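PDB 6NCW: beta-galacturonidase from Eisenbergiella tayi, which cleaves beta-galacturonides as a glycoside hydrolase of family 2, and may also have beta-glucuronidase activity. Local coordinates for residues T258-I263 / G458-L462; I370-L376 / R404-A409; F413-L419 / E445-I450. All blocks are in the same frame, centred on the assembly; numbering follows the deposited sequence.

All three contacts belong to the TIM-barrel domain. Contact 2 pairs two neighbouring barrel strands and lies nearest the active site. The side chain of Ala409 is about 3 Å from that of Asn377, which binds galacturonate, and about 6 Å from a bound glycerol. Contact 1 sits at the start of strand 461-466, its centre about 13 Å from that of contact 2. Leu462 CD1 there packs 3.9 Å from Tyr371 OH. Contact 3, about 15 Å from contact 1 between centres, packs a loop, 413-419, on the outer helix 439-453. Lys459 NZ of contact 1 is 2.8 Å from Leu419 O of contact 3. The Phe413 side chain is about 9 Å from the glycerol.

Contact 1 of 3, residues T258-I263 / G458-L462; sequences TEGKDI and GKPFL
Pro460 is the residue that the hairpin 258-263 closes on. Three of its ring carbons meet different parts of the hairpin: CB and CG the strand residues, CD the turn. Pro460 CB lies 3.6 Å from Ile263 CG1. Pro460 CG lies 3.8 Å from Thr258 CG2. Pro460 CD lies 3.1 Å from Gly260 O. Thr258 and Pro460 cross at about a right angle. With OG1 between the backbone N and the carbonyl carbon (chi1 62°), the threonine methyl CG2 falls beside the N and meets the proline. Ile263 also turns its CG1 branch to the proline, with CG1 anti to the carbonyl carbon (chi1 -55°). Its chain is extended beyond that point. The end methyl CD1 therefore passes the ring and comes 4.1 Å from Leu462 CD1, one methyl against another.

Lys261 reaches toward Gly458. Its extended chain runs along that residue, and its CG is 3.6 Å from Gly458 O. Its NZ makes a weak hydrogen bond to Tyr447 OH on helix 439-453. Lys459 points away from the hairpin, and its NZ bonds to the carbonyls of Pro422 and Leu419. Gly260 O and Gly458 O are only 3.2 Å apart, and as two acceptors they do not bond. The polar link between the segments is a water. It donates to Lys261 O at 2.8 Å and accepts from Phe461 N at 2.9 Å.

Inside the hairpin, Glu259 and Asp262 pair through both of their backbone N-H...O bonds. Gly260 has a positive phi of 63° at the first corner. These features define a two-residue beta hairpin with a type II' turn. It packs where strand 461-466 begins, while galacturonate-binding Glu465 lies further along that strand. This is consistent with a hairpin covering the N-terminal end of a TIM barrel.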
loop_
_atom_site.group_PDB
_atom_site.type_symbol
_atom_site.label_atom_id
_atom_site.label_comp_id
_atom_site.label_asym_id
_atom_site.label_seq_id
_atom_site.Cartn_x
_atom_site.Cartn_y
_atom_site.Cartn_z
ATOM N N THR A 258 19.047 -4.925 43.238
ATOM C CA THR A 258 18.581 -6.293 43.090
ATOM C C THR A 258 18.716 -7.022 44.417
ATOM O O THR A 258 19.627 -6.758 45.209
ATOM C CB THR A 258 19.355 -7.053 42.011
ATOM O OG1 THR A 258 20.740 -7.130 42.378
ATOM C CG2 THR A 258 19.234 -6.351 40.675
ATOM N N GLU A 259 17.791 -7.946 44.646
ATOM C CA GLU A 259 17.799 -8.787 45.834
ATOM C C GLU A 259 17.245 -10.133 45.399
ATOM O O GLU A 259 16.061 -10.232 45.053
ATOM C CB GLU A 259 16.962 -8.160 46.946
ATOM C CG GLU A 259 16.899 -8.949 48.226
ATOM C CD GLU A 259 16.171 -8.181 49.315
ATOM O OE1 GLU A 259 16.798 -7.301 49.958
ATOM O OE2 GLU A 259 14.964 -8.442 49.515
ATOM N N GLY A 260 18.089 -11.152 45.388
ATOM C CA GLY A 260 17.641 -12.440 44.871
ATOM C C GLY A 260 17.288 -12.336 43.399
ATOM O O GLY A 260 18.053 -11.790 42.593
ATOM N N LYS A 261 16.110 -12.852 43.041
ATOM C CA LYS A 261 15.596 -12.774 41.679
ATOM C C LYS A 261 14.752 -11.519 41.439
ATOM O O LYS A 261 14.016 -11.460 40.448
ATOM C CB LYS A 261 14.766 -14.031 41.346
ATOM C CG LYS A 261 15.519 -15.362 41.430
ATOM C CD LYS A 261 14.629 -16.576 41.135
ATOM C CE LYS A 261 15.462 -17.868 40.975
ATOM N NZ LYS A 261 14.635 -19.115 40.736
ATOM N N ASP A 262 14.818 -10.524 42.324
ATOM C CA ASP A 262 13.944 -9.354 42.247
ATOM C C ASP A 262 14.737 -8.111 41.868
ATOM O O ASP A 262 15.799 -7.852 42.436
ATOM C CB ASP A 262 13.223 -9.104 43.577
ATOM C CG ASP A 262 12.367 -10.286 44.018
ATOM O OD1 ASP A 262 11.689 -10.912 43.166
ATOM O OD2 ASP A 262 12.377 -10.583 45.232
ATOM N N ILE A 263 14.206 -7.338 40.925
ATOM C CA ILE A 263 14.658 -5.970 40.696
ATOM C C ILE A 263 13.756 -5.066 41.524
ATOM O O ILE A 263 12.543 -5.019 41.303
ATOM C CB ILE A 263 14.594 -5.599 39.207
ATOM C CG1 ILE A 263 15.375 -6.598 38.357
ATOM C CG2 ILE A 263 15.152 -4.207 38.978
ATOM C CD1 ILE A 263 15.208 -6.352 36.842
ATOM N N GLY A 458 19.993 -17.695 40.118
ATOM C CA GLY A 458 19.472 -16.950 41.247
ATOM C C GLY A 458 19.429 -15.444 41.085
ATOM O O GLY A 458 19.018 -14.755 42.024
ATOM N N LYS A 459 19.825 -14.903 39.929
ATOM C CA LYS A 459 19.770 -13.469 39.673
ATOM C C LYS A 459 18.466 -13.088 38.980
ATOM O O LYS A 459 17.747 -13.949 38.461
ATOM C CB LYS A 459 20.958 -13.051 38.807
ATOM C CG LYS A 459 22.316 -13.109 39.488
ATOM C CD LYS A 459 23.397 -13.044 38.417
ATOM C CE LYS A 459 24.762 -12.995 39.020
ATOM N NZ LYS A 459 25.825 -12.754 38.019
ATOM N N PRO A 460 18.102 -11.802 38.980
ATOM C CA PRO A 460 16.946 -11.378 38.180
ATOM C C PRO A 460 17.184 -11.658 36.702
ATOM O O PRO A 460 18.318 -11.648 36.226
ATOM C CB PRO A 460 16.854 -9.874 38.458
ATOM C CG PRO A 460 17.573 -9.682 39.753
ATOM C CD PRO A 460 18.673 -10.686 39.752
ATOM N N PHE A 461 16.097 -11.893 35.973
ATOM C CA PHE A 461 16.147 -12.333 34.582
ATOM C C PHE A 461 15.170 -11.498 33.771
ATOM O O PHE A 461 14.000 -11.371 34.148
ATOM C CB PHE A 461 15.819 -13.841 34.494
ATOM C CG PHE A 461 15.671 -14.389 33.074
ATOM C CD1 PHE A 461 16.779 -14.572 32.256
ATOM C CD2 PHE A 461 14.430 -14.777 32.595
ATOM C CE1 PHE A 461 16.645 -15.096 30.970
ATOM C CE2 PHE A 461 14.291 -15.307 31.315
ATOM C CZ PHE A 461 15.397 -15.460 30.507
ATOM N N LEU A 462 15.650 -10.931 32.662
ATOM C CA LEU A 462 14.835 -10.155 31.730
ATOM C C LEU A 462 14.946 -10.754 30.332
ATOM O O LEU A 462 16.016 -11.238 29.951
ATOM C CB LEU A 462 15.283 -8.681 31.685
ATOM C CG LEU A 462 14.945 -7.766 32.857
ATOM C CD1 LEU A 462 15.683 -6.448 32.732
ATOM C CD2 LEU A 462 13.428 -7.551 32.932
HETATM O O HOH W 1 13.777 -11.725 37.656
#

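Contact 2 of 3, residues I370-L376 / R404-A409; sequences IYIWGIL and RPRSSA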
loop_
_atom_site.group_PDB
_atom_site.type_symbol
_atom_site.label_atom_id
_atom_site.label_comp_id
_atom_site.label_asym_id
_atom_site.label_seq_id
_atom_site.Cartn_x
_atom_site.Cartn_y
_atom_site.Cartn_z
ATOM N N ILE A 370 16.970 6.206 34.388
ATOM C CA ILE A 370 17.935 5.158 34.080
ATOM C C ILE A 370 18.078 4.278 35.312
ATOM O O ILE A 370 18.593 4.729 36.338
ATOM C CB ILE A 370 19.282 5.738 33.668
ATOM C CG1 ILE A 370 19.155 6.555 32.372
ATOM C CG2 ILE A 370 20.265 4.600 33.468
ATOM C CD1 ILE A 370 20.388 7.403 32.112
ATOM N N TYR A 371 17.627 3.024 35.227
ATOM C CA TYR A 371 17.736 2.130 36.367
ATOM C C TYR A 371 18.776 1.034 36.175
ATOM O O TYR A 371 19.120 0.353 37.153
ATOM C CB TYR A 371 16.368 1.501 36.688
ATOM C CG TYR A 371 15.975 0.406 35.727
ATOM C CD1 TYR A 371 15.422 0.706 34.478
ATOM C CD2 TYR A 371 16.175 -0.930 36.062
ATOM C CE1 TYR A 371 15.065 -0.297 33.607
ATOM C CE2 TYR A 371 15.836 -1.937 35.198
ATOM C CZ TYR A 371 15.284 -1.618 33.975
ATOM O OH TYR A 371 14.975 -2.636 33.134
ATOM N N ILE A 372 19.330 0.881 34.972
ATOM C CA ILE A 372 20.281 -0.188 34.701
ATOM C C ILE A 372 21.187 0.234 33.552
ATOM O O ILE A 372 20.753 0.925 32.624
ATOM C CB ILE A 372 19.533 -1.505 34.393
ATOM C CG1 ILE A 372 20.504 -2.670 34.269
ATOM C CG2 ILE A 372 18.689 -1.347 33.135
ATOM C CD1 ILE A 372 19.817 -4.010 34.220
ATOM N N TRP A 373 22.457 -0.166 33.625
ATOM C CA TRP A 373 23.399 0.028 32.527
ATOM C C TRP A 373 23.578 -1.277 31.758
ATOM O O TRP A 373 23.847 -2.320 32.358
ATOM C CB TRP A 373 24.768 0.501 33.030
ATOM C CG TRP A 373 24.784 1.818 33.790
ATOM C CD1 TRP A 373 25.143 2.003 35.100
ATOM C CD2 TRP A 373 24.467 3.117 33.280
ATOM N NE1 TRP A 373 25.062 3.332 35.436
ATOM C CE2 TRP A 373 24.645 4.039 34.339
ATOM C CE3 TRP A 373 24.035 3.594 32.035
ATOM C CZ2 TRP A 373 24.401 5.412 34.188
ATOM C CZ3 TRP A 373 23.797 4.955 31.885
ATOM C CH2 TRP A 373 23.984 5.847 32.955
ATOM N N GLY A 374 23.509 -1.204 30.432
ATOM C CA GLY A 374 23.761 -2.368 29.610
ATOM C C GLY A 374 25.043 -2.242 28.821
ATOM O O GLY A 374 25.514 -1.130 28.563
ATOM N N ILE A 375 25.630 -3.363 28.411
ATOM C CA ILE A 375 26.787 -3.308 27.524
ATOM C C ILE A 375 26.671 -4.372 26.437
ATOM O O ILE A 375 25.990 -5.389 26.602
ATOM C CB ILE A 375 28.125 -3.484 28.284
ATOM C CG1 ILE A 375 28.184 -4.839 29.002
ATOM C CG2 ILE A 375 28.357 -2.355 29.256
ATOM C CD1 ILE A 375 29.512 -5.069 29.727
ATOM N N LEU A 376 27.334 -4.109 25.310
ATOM C CA LEU A 376 27.749 -5.148 24.362
ATOM C C LEU A 376 26.605 -6.092 23.988
ATOM O O LEU A 376 26.721 -7.323 24.075
ATOM C CB LEU A 376 28.930 -5.935 24.927
ATOM C CG LEU A 376 30.181 -5.118 25.247
ATOM C CD1 LEU A 376 31.279 -6.069 25.723
ATOM C CD2 LEU A 376 30.623 -4.265 24.036
ATOM N N ARG A 404 23.945 1.531 40.466
ATOM C CA ARG A 404 22.977 0.939 39.550
ATOM C C ARG A 404 23.379 -0.479 39.143
ATOM O O ARG A 404 24.564 -0.781 38.976
ATOM C CB ARG A 404 22.830 1.780 38.288
ATOM C CG ARG A 404 22.020 3.055 38.418
ATOM C CD ARG A 404 22.090 3.780 37.092
ATOM N NE ARG A 404 21.237 4.951 36.978
ATOM C CZ ARG A 404 21.663 6.204 37.136
ATOM N NH1 ARG A 404 22.938 6.440 37.441
ATOM N NH2 ARG A 404 20.817 7.217 36.969
ATOM N N PRO A 405 22.406 -1.359 38.942
ATOM C CA PRO A 405 22.714 -2.690 38.407
ATOM C C PRO A 405 23.201 -2.617 36.964
ATOM O O PRO A 405 23.001 -1.627 36.256
ATOM C CB PRO A 405 21.374 -3.430 38.502
ATOM C CG PRO A 405 20.355 -2.366 38.466
ATOM C CD PRO A 405 20.967 -1.181 39.189
ATOM N N ARG A 406 23.862 -3.689 36.537
ATOM C CA ARG A 406 24.399 -3.804 35.188
ATOM C C ARG A 406 23.922 -5.098 34.552
ATOM O O ARG A 406 23.573 -6.060 35.246
ATOM C CB ARG A 406 25.930 -3.793 35.178
ATOM C CG ARG A 406 26.549 -2.673 36.001
ATOM C CD ARG A 406 28.000 -3.023 36.394
ATOM N NE ARG A 406 28.030 -4.053 37.425
ATOM C CZ ARG A 406 29.137 -4.596 37.916
ATOM N NH1 ARG A 406 30.327 -4.203 37.483
ATOM N NH2 ARG A 406 29.053 -5.526 38.850
ATOM N N SER A 407 23.945 -5.127 33.214
ATOM C CA SER A 407 23.521 -6.303 32.462
ATOM C C SER A 407 24.054 -6.204 31.032
ATOM O O SER A 407 24.759 -5.260 30.670
ATOM C CB SER A 407 21.997 -6.444 32.471
ATOM O OG SER A 407 21.589 -7.749 32.085
ATOM N N SER A 408 23.707 -7.201 30.226
ATOM C CA SER A 408 24.032 -7.262 28.804
ATOM C C SER A 408 22.987 -8.152 28.148
ATOM O O SER A 408 22.719 -9.243 28.653
ATOM C CB SER A 408 25.431 -7.843 28.569
ATOM O OG SER A 408 25.696 -7.998 27.180
ATOM N N ALA A 409 22.399 -7.693 27.038
ATOM C CA ALA A 409 21.458 -8.516 26.277
ATOM C C ALA A 409 22.227 -9.596 25.518
ATOM O O ALA A 409 22.955 -9.297 24.567
ATOM C CB ALA A 409 20.641 -7.646 25.326
HETATM O O HOH W 2 23.114 -4.986 26.106
#
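Arg404 lies across Ile370 and Trp373 where two parallel strands of the TIM barrel come together. The strands 370-374 and 406-410 belong to one beta-alpha-beta unit, with helix 384-400 between them. The arginine starts with CB near Trp373 NE1 and CD1. CG then passes Tyr371 O at the limit of contact. CD comes within 3.4 Å of Trp373 NE1. The chain is extended from CG to NE, which brings NE to Ile370 O at 2.7 Å. That bond is nearly straight (174°). The oxygen lies in the guanidinium plane, but NE stands well above the carbonyl plane. NH2 adds a weak bond to the same oxygen and an ordinary hydrogen bond to Tyr365 O. NH1 lies 3.7 Å from Trp373 CZ2, which is over one guanidinium face; the two planes are 60° apart. Asp401 OD1 takes both NH1 and Trp373 NE1, so one carboxylate oxygen ties the two side chains.

The backbones pair in parallel, Trp373 with Arg406 and Gly374 with Ser407. Trp373 N donates to Pro405 O, Ser407 N to Trp373 O, and Ile375 N to Ser407 O. Ile372 CD1 rests 3.7 Å from Ser407 CB. Beyond Ser407, Ser408 OG donates to Ile375 O at 2.7 Å. A water donates to that oxygen too and accepts from Ala409 N.

Contact 3 of 3, residues F413-L419 / E445-I450; sequences FKTDICL and ELYQWI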
loop_
_atom_site.group_PDB
_atom_site.type_symbol
_atom_site.label_atom_id
_atom_site.label_comp_id
_atom_site.label_asym_id
_atom_site.label_seq_id
_atom_site.Cartn_x
_atom_site.Cartn_y
_atom_site.Cartn_z
ATOM N N PHE A 413 22.803 -18.587 23.378
ATOM C CA PHE A 413 21.839 -19.512 23.965
ATOM C C PHE A 413 22.539 -20.720 24.586
ATOM O O PHE A 413 22.945 -21.638 23.871
ATOM C CB PHE A 413 20.841 -19.936 22.880
ATOM C CG PHE A 413 19.638 -20.686 23.389
ATOM C CD1 PHE A 413 19.570 -22.073 23.289
ATOM C CD2 PHE A 413 18.554 -20.006 23.918
ATOM C CE1 PHE A 413 18.456 -22.768 23.731
ATOM C CE2 PHE A 413 17.436 -20.699 24.359
ATOM C CZ PHE A 413 17.386 -22.082 24.260
ATOM N N LYS A 414 22.710 -20.702 25.913
ATOM C CA LYS A 414 23.290 -21.790 26.703
ATOM C C LYS A 414 24.789 -21.960 26.484
ATOM O O LYS A 414 25.343 -23.019 26.784
ATOM C CB LYS A 414 22.554 -23.114 26.447
ATOM C CG LYS A 414 21.088 -23.066 26.908
ATOM C CD LYS A 414 20.233 -24.169 26.324
ATOM C CE LYS A 414 21.004 -25.412 25.977
ATOM N NZ LYS A 414 20.060 -26.390 25.380
ATOM N N THR A 415 25.463 -20.918 25.990
ATOM C CA THR A 415 26.897 -20.925 25.760
ATOM C C THR A 415 27.575 -19.665 26.285
ATOM O O THR A 415 28.795 -19.528 26.145
ATOM C CB THR A 415 27.199 -21.069 24.259
ATOM O OG1 THR A 415 26.739 -19.908 23.565
ATOM C CG2 THR A 415 26.502 -22.298 23.673
ATOM N N ASP A 416 26.814 -18.737 26.864
ATOM C CA ASP A 416 27.371 -17.522 27.441
ATOM C C ASP A 416 28.253 -17.873 28.637
ATOM O O ASP A 416 27.817 -18.591 29.540
ATOM C CB ASP A 416 26.225 -16.598 27.874
ATOM C CG ASP A 416 26.662 -15.135 28.044
ATOM O OD1 ASP A 416 26.084 -14.265 27.358
ATOM O OD2 ASP A 416 27.559 -14.843 28.874
ATOM N N ILE A 417 29.487 -17.366 28.659
ATOM C CA ILE A 417 30.381 -17.590 29.799
ATOM C C ILE A 417 30.563 -16.321 30.634
ATOM O O ILE A 417 31.505 -16.233 31.432
ATOM C CB ILE A 417 31.746 -18.158 29.360
ATOM C CG1 ILE A 417 32.539 -17.135 28.546
ATOM C CG2 ILE A 417 31.574 -19.435 28.543
ATOM C CD1 ILE A 417 33.917 -17.614 28.120
ATOM N N CYS A 418 29.685 -15.325 30.468
ATOM C CA CYS A 418 29.844 -14.033 31.129
ATOM C C CYS A 418 28.721 -13.731 32.109
ATOM O O CYS A 418 28.646 -12.610 32.625
ATOM C CB CYS A 418 29.924 -12.899 30.100
ATOM S SG CYS A 418 31.310 -13.060 28.957
ATOM N N LEU A 419 27.848 -14.695 32.385
ATOM C CA LEU A 419 26.688 -14.390 33.207
ATOM C C LEU A 419 27.027 -14.270 34.687
ATOM O O LEU A 419 26.172 -13.834 35.465
ATOM C CB LEU A 419 25.606 -15.445 32.989
ATOM C CG LEU A 419 25.054 -15.563 31.570
ATOM C CD1 LEU A 419 23.986 -16.644 31.525
ATOM C CD2 LEU A 419 24.507 -14.208 31.045
ATOM N N GLU A 445 13.484 -23.949 28.685
ATOM C CA GLU A 445 14.780 -24.583 28.473
ATOM C C GLU A 445 15.924 -23.610 28.753
ATOM O O GLU A 445 16.912 -23.975 29.402
ATOM C CB GLU A 445 14.866 -25.123 27.048
ATOM C CG GLU A 445 16.289 -25.408 26.629
ATOM C CD GLU A 445 16.409 -25.962 25.218
ATOM O OE1 GLU A 445 17.545 -25.999 24.695
ATOM O OE2 GLU A 445 15.384 -26.379 24.642
ATOM N N LEU A 446 15.803 -22.363 28.282
ATOM C CA LEU A 446 16.819 -21.346 28.565
ATOM C C LEU A 446 16.882 -21.017 30.054
ATOM O O LEU A 446 17.970 -20.929 30.636
ATOM C CB LEU A 446 16.538 -20.081 27.758
ATOM C CG LEU A 446 17.429 -18.863 28.080
ATOM C CD1 LEU A 446 18.924 -19.139 27.836
ATOM C CD2 LEU A 446 16.965 -17.635 27.285
ATOM N N TYR A 447 15.723 -20.829 30.688
ATOM C CA TYR A 447 15.712 -20.416 32.091
ATOM C C TYR A 447 16.318 -21.491 32.987
ATOM O O TYR A 447 17.155 -21.198 33.850
ATOM C CB TYR A 447 14.293 -20.086 32.551
ATOM C CG TYR A 447 14.312 -19.473 33.926
ATOM C CD1 TYR A 447 14.791 -18.179 34.120
ATOM C CD2 TYR A 447 13.913 -20.203 35.042
ATOM C CE1 TYR A 447 14.837 -17.615 35.376
ATOM C CE2 TYR A 447 13.958 -19.644 36.309
ATOM C CZ TYR A 447 14.423 -18.356 36.469
ATOM O OH TYR A 447 14.477 -17.801 37.727
ATOM N N GLN A 448 15.916 -22.745 32.779
ATOM C CA GLN A 448 16.455 -23.852 33.560
ATOM C C GLN A 448 17.963 -23.973 33.389
ATOM O O GLN A 448 18.690 -24.145 34.370
ATOM C CB GLN A 448 15.749 -25.149 33.163
ATOM C CG GLN A 448 14.852 -25.726 34.243
ATOM C CD GLN A 448 13.678 -24.826 34.609
ATOM O OE1 GLN A 448 12.694 -24.732 33.864
ATOM N NE2 GLN A 448 13.767 -24.172 35.774
ATOM N N TRP A 449 18.456 -23.865 32.156
ATOM C CA TRP A 449 19.898 -23.877 31.949
ATOM C C TRP A 449 20.584 -22.762 32.731
ATOM O O TRP A 449 21.642 -22.983 33.332
ATOM C CB TRP A 449 20.238 -23.746 30.465
ATOM C CG TRP A 449 21.706 -23.623 30.270
ATOM C CD1 TRP A 449 22.612 -24.644 30.183
ATOM C CD2 TRP A 449 22.463 -22.405 30.169
ATOM N NE1 TRP A 449 23.880 -24.138 30.027
ATOM C CE2 TRP A 449 23.817 -22.766 30.017
ATOM C CE3 TRP A 449 22.125 -21.048 30.178
ATOM C CZ2 TRP A 449 24.831 -21.823 29.872
ATOM C CZ3 TRP A 449 23.141 -20.108 30.038
ATOM C CH2 TRP A 449 24.474 -20.499 29.889
ATOM N N ILE A 450 20.018 -21.546 32.714
ATOM C CA ILE A 450 20.632 -20.459 33.468
ATOM C C ILE A 450 20.692 -20.814 34.948
ATOM O O ILE A 450 21.717 -20.601 35.602
ATOM C CB ILE A 450 19.883 -19.132 33.239
ATOM C CG1 ILE A 450 20.131 -18.593 31.827
ATOM C CG2 ILE A 450 20.337 -18.097 34.227
ATOM C CD1 ILE A 450 19.144 -17.510 31.432
#
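Lys414 lays its own backbone on the indole of Trp449. Its CA sits 3.4 Å from the centroid of the six-membered ring and only 6° off the ring normal, a CH-pi contact over the face. Lys414 has positive phi (71°), unusual for a residue with a side chain. The side chain continues across the same ring system, and its CG is 3.5 Å from Trp449 CG. Beyond that the chain bends about its CG-CD bond, with chi3 at 27°, well short of a staggered position. The bend takes NZ to Glu445 OE1 at 2.6 Å in a salt bridge. The carboxylate oxygen is met on its anti side, somewhat out of the carboxylate plane.

The segment 413-419 belongs to a loop that joins TIM-barrel strands 406-410 and 425-428 without a regular helix. It packs on helix 439-453, which follows the second of those strands on the outside of the barrel. Phe413 reaches the same helix. Its CE1 has Glu445 OE1 at the ring edge, and its CE2 lies 3.6 Å from Leu446 CB. Tyr442, one turn earlier in the helix, stacks with the Phe413 ring.

Further along the loop, Asp416 O meets the Trp449 edge in the ring plane, 3.9 Å from CH2. Asp416 OD2 accepts from Cys418 N at 2.7 Å, forming an Asx turn. OD1 of the same carboxylate is hydrogen-bonded to Ser381 OG and Ser410 OG. The turn brings Leu419 back to the helix, where its CD1 packs 3.9 Å from Trp449 CZ3 and somewhat farther from Ile450 CG1.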